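Local coordinates for protein TetR/AcrR family transcriptional regulator (PDB 6G8G) that probably represses transcription as a TetR-family DNA-binding regulator and responds to flavonoids such as genistein, which it binds, at residues 77-86 against 134-145. Numbering follows the deposited sequence.
Sequences CESLQRDLPV and FYESGPEATIRR
Gln81 NE2 donates a hydrogen bond to Thr142 OG1, at 2.9 Å and with the hydroxyl oxygen almost in the amide plane, though the N-H...O angle is only 138°. A bend at chi2 (-74°) folds the Gln81 chain so that its amide carbon also rests on the methyl of Ala141, CD to CB 3.7 Å. Without the amide, as with an alanine here, Thr142 OG1 would probably lose this donor and a gap would open beside Ala141. Arg145 reaches across to the backbone at Leu84: NH2 makes a weak hydrogen bond to Leu84 O, while Gln81 O lies over one guanidinium face, toward its rim, 3.2 Å above the plane. Helix 65-82 is the long connector of the TetR fold, leading from the DNA-binding domain into the ligand-binding domain, and its residues 77-82 cross residues 139-145 at -34°. Leu84 CD2 packs on Thr142, whose side chain also touches Phe100 and Tyr104 of helix 93-109. The approach tightens where Gly138 separates helices 128-137 and 139-155: Cys77 CB meets Ser137 CB at 3.7 Å, and Cys77 SG sits obliquely beside the Phe134 ring, 4.8 Å from its centroid. The Phe134 side chain lies about 8 Å from the bound genistein and packs against Leu185 of the second subunit.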
loop_
_atom_site.group_PDB
_atom_site.type_symbol
_atom_site.label_atom_id
_atom_site.label_comp_id
_atom_site.label_asym_id
_atom_site.label_seq_id
_atom_site.Cartn_x
_atom_site.Cartn_y
_atom_site.Cartn_z
ATOM N N CYS A 77 2.657 10.962 14.402
ATOM C CA CYS A 77 1.549 11.349 13.560
ATOM C C CYS A 77 1.201 12.833 13.656
ATOM O O CYS A 77 0.946 13.427 12.618
ATOM C CB CYS A 77 0.334 10.476 13.828
ATOM S SG CYS A 77 0.567 8.763 13.293
ATOM N N GLU A 78 1.186 13.462 14.853
ATOM C CA GLU A 78 0.879 14.919 14.935
ATOM C C GLU A 78 1.899 15.675 14.119
ATOM O O GLU A 78 1.581 16.676 13.484
ATOM C CB GLU A 78 0.835 15.525 16.350
ATOM C CG GLU A 78 0.082 14.682 17.407
ATOM C CD GLU A 78 -0.796 15.465 18.424
ATOM O OE1 GLU A 78 -0.205 16.121 19.312
ATOM O OE2 GLU A 78 -2.062 15.340 18.435
ATOM N N SER A 79 3.130 15.203 14.149
ATOM C CA SER A 79 4.246 15.875 13.489
ATOM C C SER A 79 4.111 15.855 11.969
ATOM O O SER A 79 4.157 16.904 11.329
ATOM C CB SER A 79 5.546 15.188 13.908
ATOM O OG SER A 79 6.668 15.906 13.440
ATOM N N LEU A 80 3.881 14.664 11.411
ATOM C CA LEU A 80 3.582 14.501 9.954
ATOM C C LEU A 80 2.393 15.338 9.498
ATOM O O LEU A 80 2.421 15.949 8.438
ATOM C CB LEU A 80 3.397 13.018 9.580
ATOM C CG LEU A 80 4.726 12.246 9.721
ATOM C CD1 LEU A 80 4.526 10.719 9.822
ATOM C CD2 LEU A 80 5.676 12.613 8.582
ATOM N N GLN A 81 1.390 15.461 10.348
ATOM C CA GLN A 81 0.222 16.283 10.024
ATOM C C GLN A 81 0.490 17.789 9.906
ATOM O O GLN A 81 -0.190 18.480 9.147
ATOM C CB GLN A 81 -0.881 16.014 11.037
ATOM C CG GLN A 81 -1.504 14.651 10.887
ATOM C CD GLN A 81 -2.408 14.589 9.679
ATOM O OE1 GLN A 81 -3.306 15.428 9.513
ATOM N NE2 GLN A 81 -2.156 13.621 8.801
ATOM N N ARG A 82 1.475 18.294 10.647
ATOM C CA ARG A 82 1.827 19.710 10.567
ATOM C C ARG A 82 2.603 20.057 9.311
ATOM O O ARG A 82 2.598 21.199 8.881
ATOM C CB ARG A 82 2.628 20.146 11.797
ATOM C CG ARG A 82 1.897 19.976 13.120
ATOM C CD ARG A 82 2.576 20.695 14.308
ATOM N NE ARG A 82 2.871 19.689 15.331
ATOM C CZ ARG A 82 4.080 19.168 15.577
ATOM N NH1 ARG A 82 5.174 19.576 14.923
ATOM N NH2 ARG A 82 4.210 18.220 16.500
ATOM N N ASP A 83 3.266 19.078 8.730
ATOM C CA ASP A 83 3.906 19.284 7.442
ATOM C C ASP A 83 2.915 19.361 6.281
ATOM O O ASP A 83 3.314 19.465 5.118
ATOM C CB ASP A 83 4.927 18.162 7.159
ATOM C CG ASP A 83 6.003 18.044 8.247
ATOM O OD1 ASP A 83 6.100 18.942 9.123
ATOM O OD2 ASP A 83 6.744 17.033 8.218
ATOM N N LEU A 84 1.633 19.197 6.547
ATOM C CA LEU A 84 0.683 19.235 5.443
ATOM C C LEU A 84 0.108 20.623 5.436
ATOM O O LEU A 84 -0.188 21.135 6.497
ATOM C CB LEU A 84 -0.431 18.156 5.578
ATOM C CG LEU A 84 -0.372 16.777 4.887
ATOM C CD1 LEU A 84 1.043 16.246 4.775
ATOM C CD2 LEU A 84 -1.249 15.742 5.565
ATOM N N PRO A 85 -0.104 21.226 4.250
ATOM C CA PRO A 85 -0.741 22.548 4.239
ATOM C C PRO A 85 -2.206 22.492 4.634
ATOM O O PRO A 85 -2.808 21.397 4.685
ATOM C CB PRO A 85 -0.631 23.015 2.788
ATOM C CG PRO A 85 -0.178 21.854 1.993
ATOM C CD PRO A 85 0.040 20.667 2.896
ATOM N N VAL A 86 -2.734 23.648 5.018
ATOM C CA VAL A 86 -4.171 23.811 5.122
ATOM C C VAL A 86 -4.618 24.488 3.817
ATOM O O VAL A 86 -4.343 25.667 3.594
ATOM C CB VAL A 86 -4.622 24.650 6.346
ATOM C CG1 VAL A 86 -6.147 24.820 6.306
ATOM C CG2 VAL A 86 -4.198 23.990 7.655
ATOM N N PHE A 134 -2.753 4.102 15.081
ATOM C CA PHE A 134 -1.892 4.633 14.060
ATOM C C PHE A 134 -2.703 5.043 12.835
ATOM O O PHE A 134 -2.579 6.166 12.335
ATOM C CB PHE A 134 -0.815 3.622 13.655
ATOM C CG PHE A 134 -0.119 4.008 12.389
ATOM C CD1 PHE A 134 0.861 4.992 12.398
ATOM C CD2 PHE A 134 -0.500 3.465 11.195
ATOM C CE1 PHE A 134 1.482 5.376 11.244
ATOM C CE2 PHE A 134 0.134 3.836 10.032
ATOM C CZ PHE A 134 1.120 4.791 10.059
ATOM N N TYR A 135 -3.551 4.138 12.362
ATOM C CA TYR A 135 -4.379 4.434 11.205
ATOM C C TYR A 135 -5.191 5.721 11.379
ATOM O O TYR A 135 -5.193 6.560 10.486
ATOM C CB TYR A 135 -5.311 3.278 10.870
ATOM C CG TYR A 135 -6.190 3.598 9.688
ATOM C CD1 TYR A 135 -5.684 3.600 8.397
ATOM C CD2 TYR A 135 -7.505 3.970 9.877
ATOM C CE1 TYR A 135 -6.478 3.934 7.323
ATOM C CE2 TYR A 135 -8.319 4.323 8.824
ATOM C CZ TYR A 135 -7.806 4.303 7.547
ATOM O OH TYR A 135 -8.669 4.676 6.535
ATOM N N GLU A 136 -5.848 5.884 12.523
ATOM C CA GLU A 136 -6.742 7.035 12.748
ATOM C C GLU A 136 -6.003 8.326 13.003
ATOM O O GLU A 136 -6.518 9.406 12.716
ATOM C CB GLU A 136 -7.733 6.769 13.884
ATOM C CG GLU A 136 -8.635 5.568 13.592
ATOM C CD GLU A 136 -9.903 5.481 14.434
ATOM O OE1 GLU A 136 -9.908 6.047 15.559
ATOM O OE2 GLU A 136 -10.879 4.832 13.954
ATOM N N SER A 137 -4.782 8.226 13.490
ATOM C CA SER A 137 -3.970 9.416 13.783
ATOM C C SER A 137 -3.205 9.920 12.577
ATOM O O SER A 137 -2.811 11.065 12.541
ATOM C CB SER A 137 -2.965 9.071 14.877
ATOM O OG SER A 137 -3.639 8.597 16.021
ATOM N N GLY A 138 -2.924 9.031 11.630
ATOM C CA GLY A 138 -2.130 9.384 10.438
ATOM C C GLY A 138 -2.963 9.423 9.154
ATOM O O GLY A 138 -3.609 10.406 8.842
ATOM N N PRO A 139 -3.000 8.321 8.431
ATOM C CA PRO A 139 -3.742 8.204 7.198
ATOM C C PRO A 139 -5.163 8.746 7.271
ATOM O O PRO A 139 -5.568 9.532 6.412
ATOM C CB PRO A 139 -3.774 6.700 6.975
ATOM C CG PRO A 139 -2.524 6.212 7.569
ATOM C CD PRO A 139 -2.256 7.091 8.754
ATOM N N GLU A 140 -5.944 8.321 8.262
ATOM C CA GLU A 140 -7.325 8.784 8.311
ATOM C C GLU A 140 -7.358 10.266 8.613
ATOM O O GLU A 140 -8.238 10.973 8.165
ATOM C CB GLU A 140 -8.167 8.000 9.308
ATOM C CG GLU A 140 -9.646 8.184 9.047
ATOM C CD GLU A 140 -10.541 7.262 9.850
ATOM O OE1 GLU A 140 -11.089 6.275 9.263
ATOM O OE2 GLU A 140 -10.715 7.546 11.052
ATOM N N ALA A 141 -6.395 10.742 9.377
ATOM C CA ALA A 141 -6.348 12.171 9.689
ATOM C C ALA A 141 -6.128 12.995 8.442
ATOM O O ALA A 141 -6.745 14.050 8.261
ATOM C CB ALA A 141 -5.254 12.464 10.695
ATOM N N THR A 142 -5.243 12.516 7.590
ATOM C CA THR A 142 -5.022 13.157 6.315
ATOM C C THR A 142 -6.303 13.223 5.498
ATOM O O THR A 142 -6.646 14.251 4.916
ATOM C CB THR A 142 -3.964 12.401 5.507
ATOM O OG1 THR A 142 -2.730 12.433 6.218
ATOM C CG2 THR A 142 -3.762 13.048 4.160
ATOM N N ILE A 143 -7.023 12.121 5.443
ATOM C CA ILE A 143 -8.297 12.145 4.742
ATOM C C ILE A 143 -9.242 13.223 5.309
ATOM O O ILE A 143 -9.819 13.987 4.553
ATOM C CB ILE A 143 -8.970 10.769 4.811
ATOM C CG1 ILE A 143 -8.214 9.758 3.954
ATOM C CG2 ILE A 143 -10.425 10.836 4.363
ATOM C CD1 ILE A 143 -8.670 8.317 4.169
ATOM N N ARG A 144 -9.382 13.276 6.626
ATOM C CA ARG A 144 -10.265 14.244 7.264
ATOM C C ARG A 144 -9.904 15.681 6.959
ATOM O O ARG A 144 -10.786 16.480 6.701
ATOM C CB ARG A 144 -10.278 14.039 8.758
ATOM C CG ARG A 144 -11.024 12.784 9.167
ATOM C CD ARG A 144 -11.007 12.436 10.637
ATOM N NE ARG A 144 -9.877 12.872 11.484
ATOM C CZ ARG A 144 -8.980 12.097 12.111
ATOM N NH1 ARG A 144 -8.977 10.750 12.003
ATOM N NH2 ARG A 144 -8.051 12.692 12.862
ATOM N N ARG A 145 -8.618 16.016 6.968
ATOM C CA ARG A 145 -8.202 17.382 6.642
ATOM C C ARG A 145 -8.604 17.757 5.261
ATOM O O ARG A 145 -9.053 18.865 5.012
ATOM C CB ARG A 145 -6.699 17.561 6.755
ATOM C CG ARG A 145 -6.276 17.891 8.162
ATOM C CD ARG A 145 -4.824 17.571 8.358
ATOM N NE ARG A 145 -3.917 18.332 7.516
ATOM C CZ ARG A 145 -3.252 19.414 7.908
ATOM N NH1 ARG A 145 -3.459 19.958 9.096
ATOM N NH2 ARG A 145 -2.401 19.971 7.064
#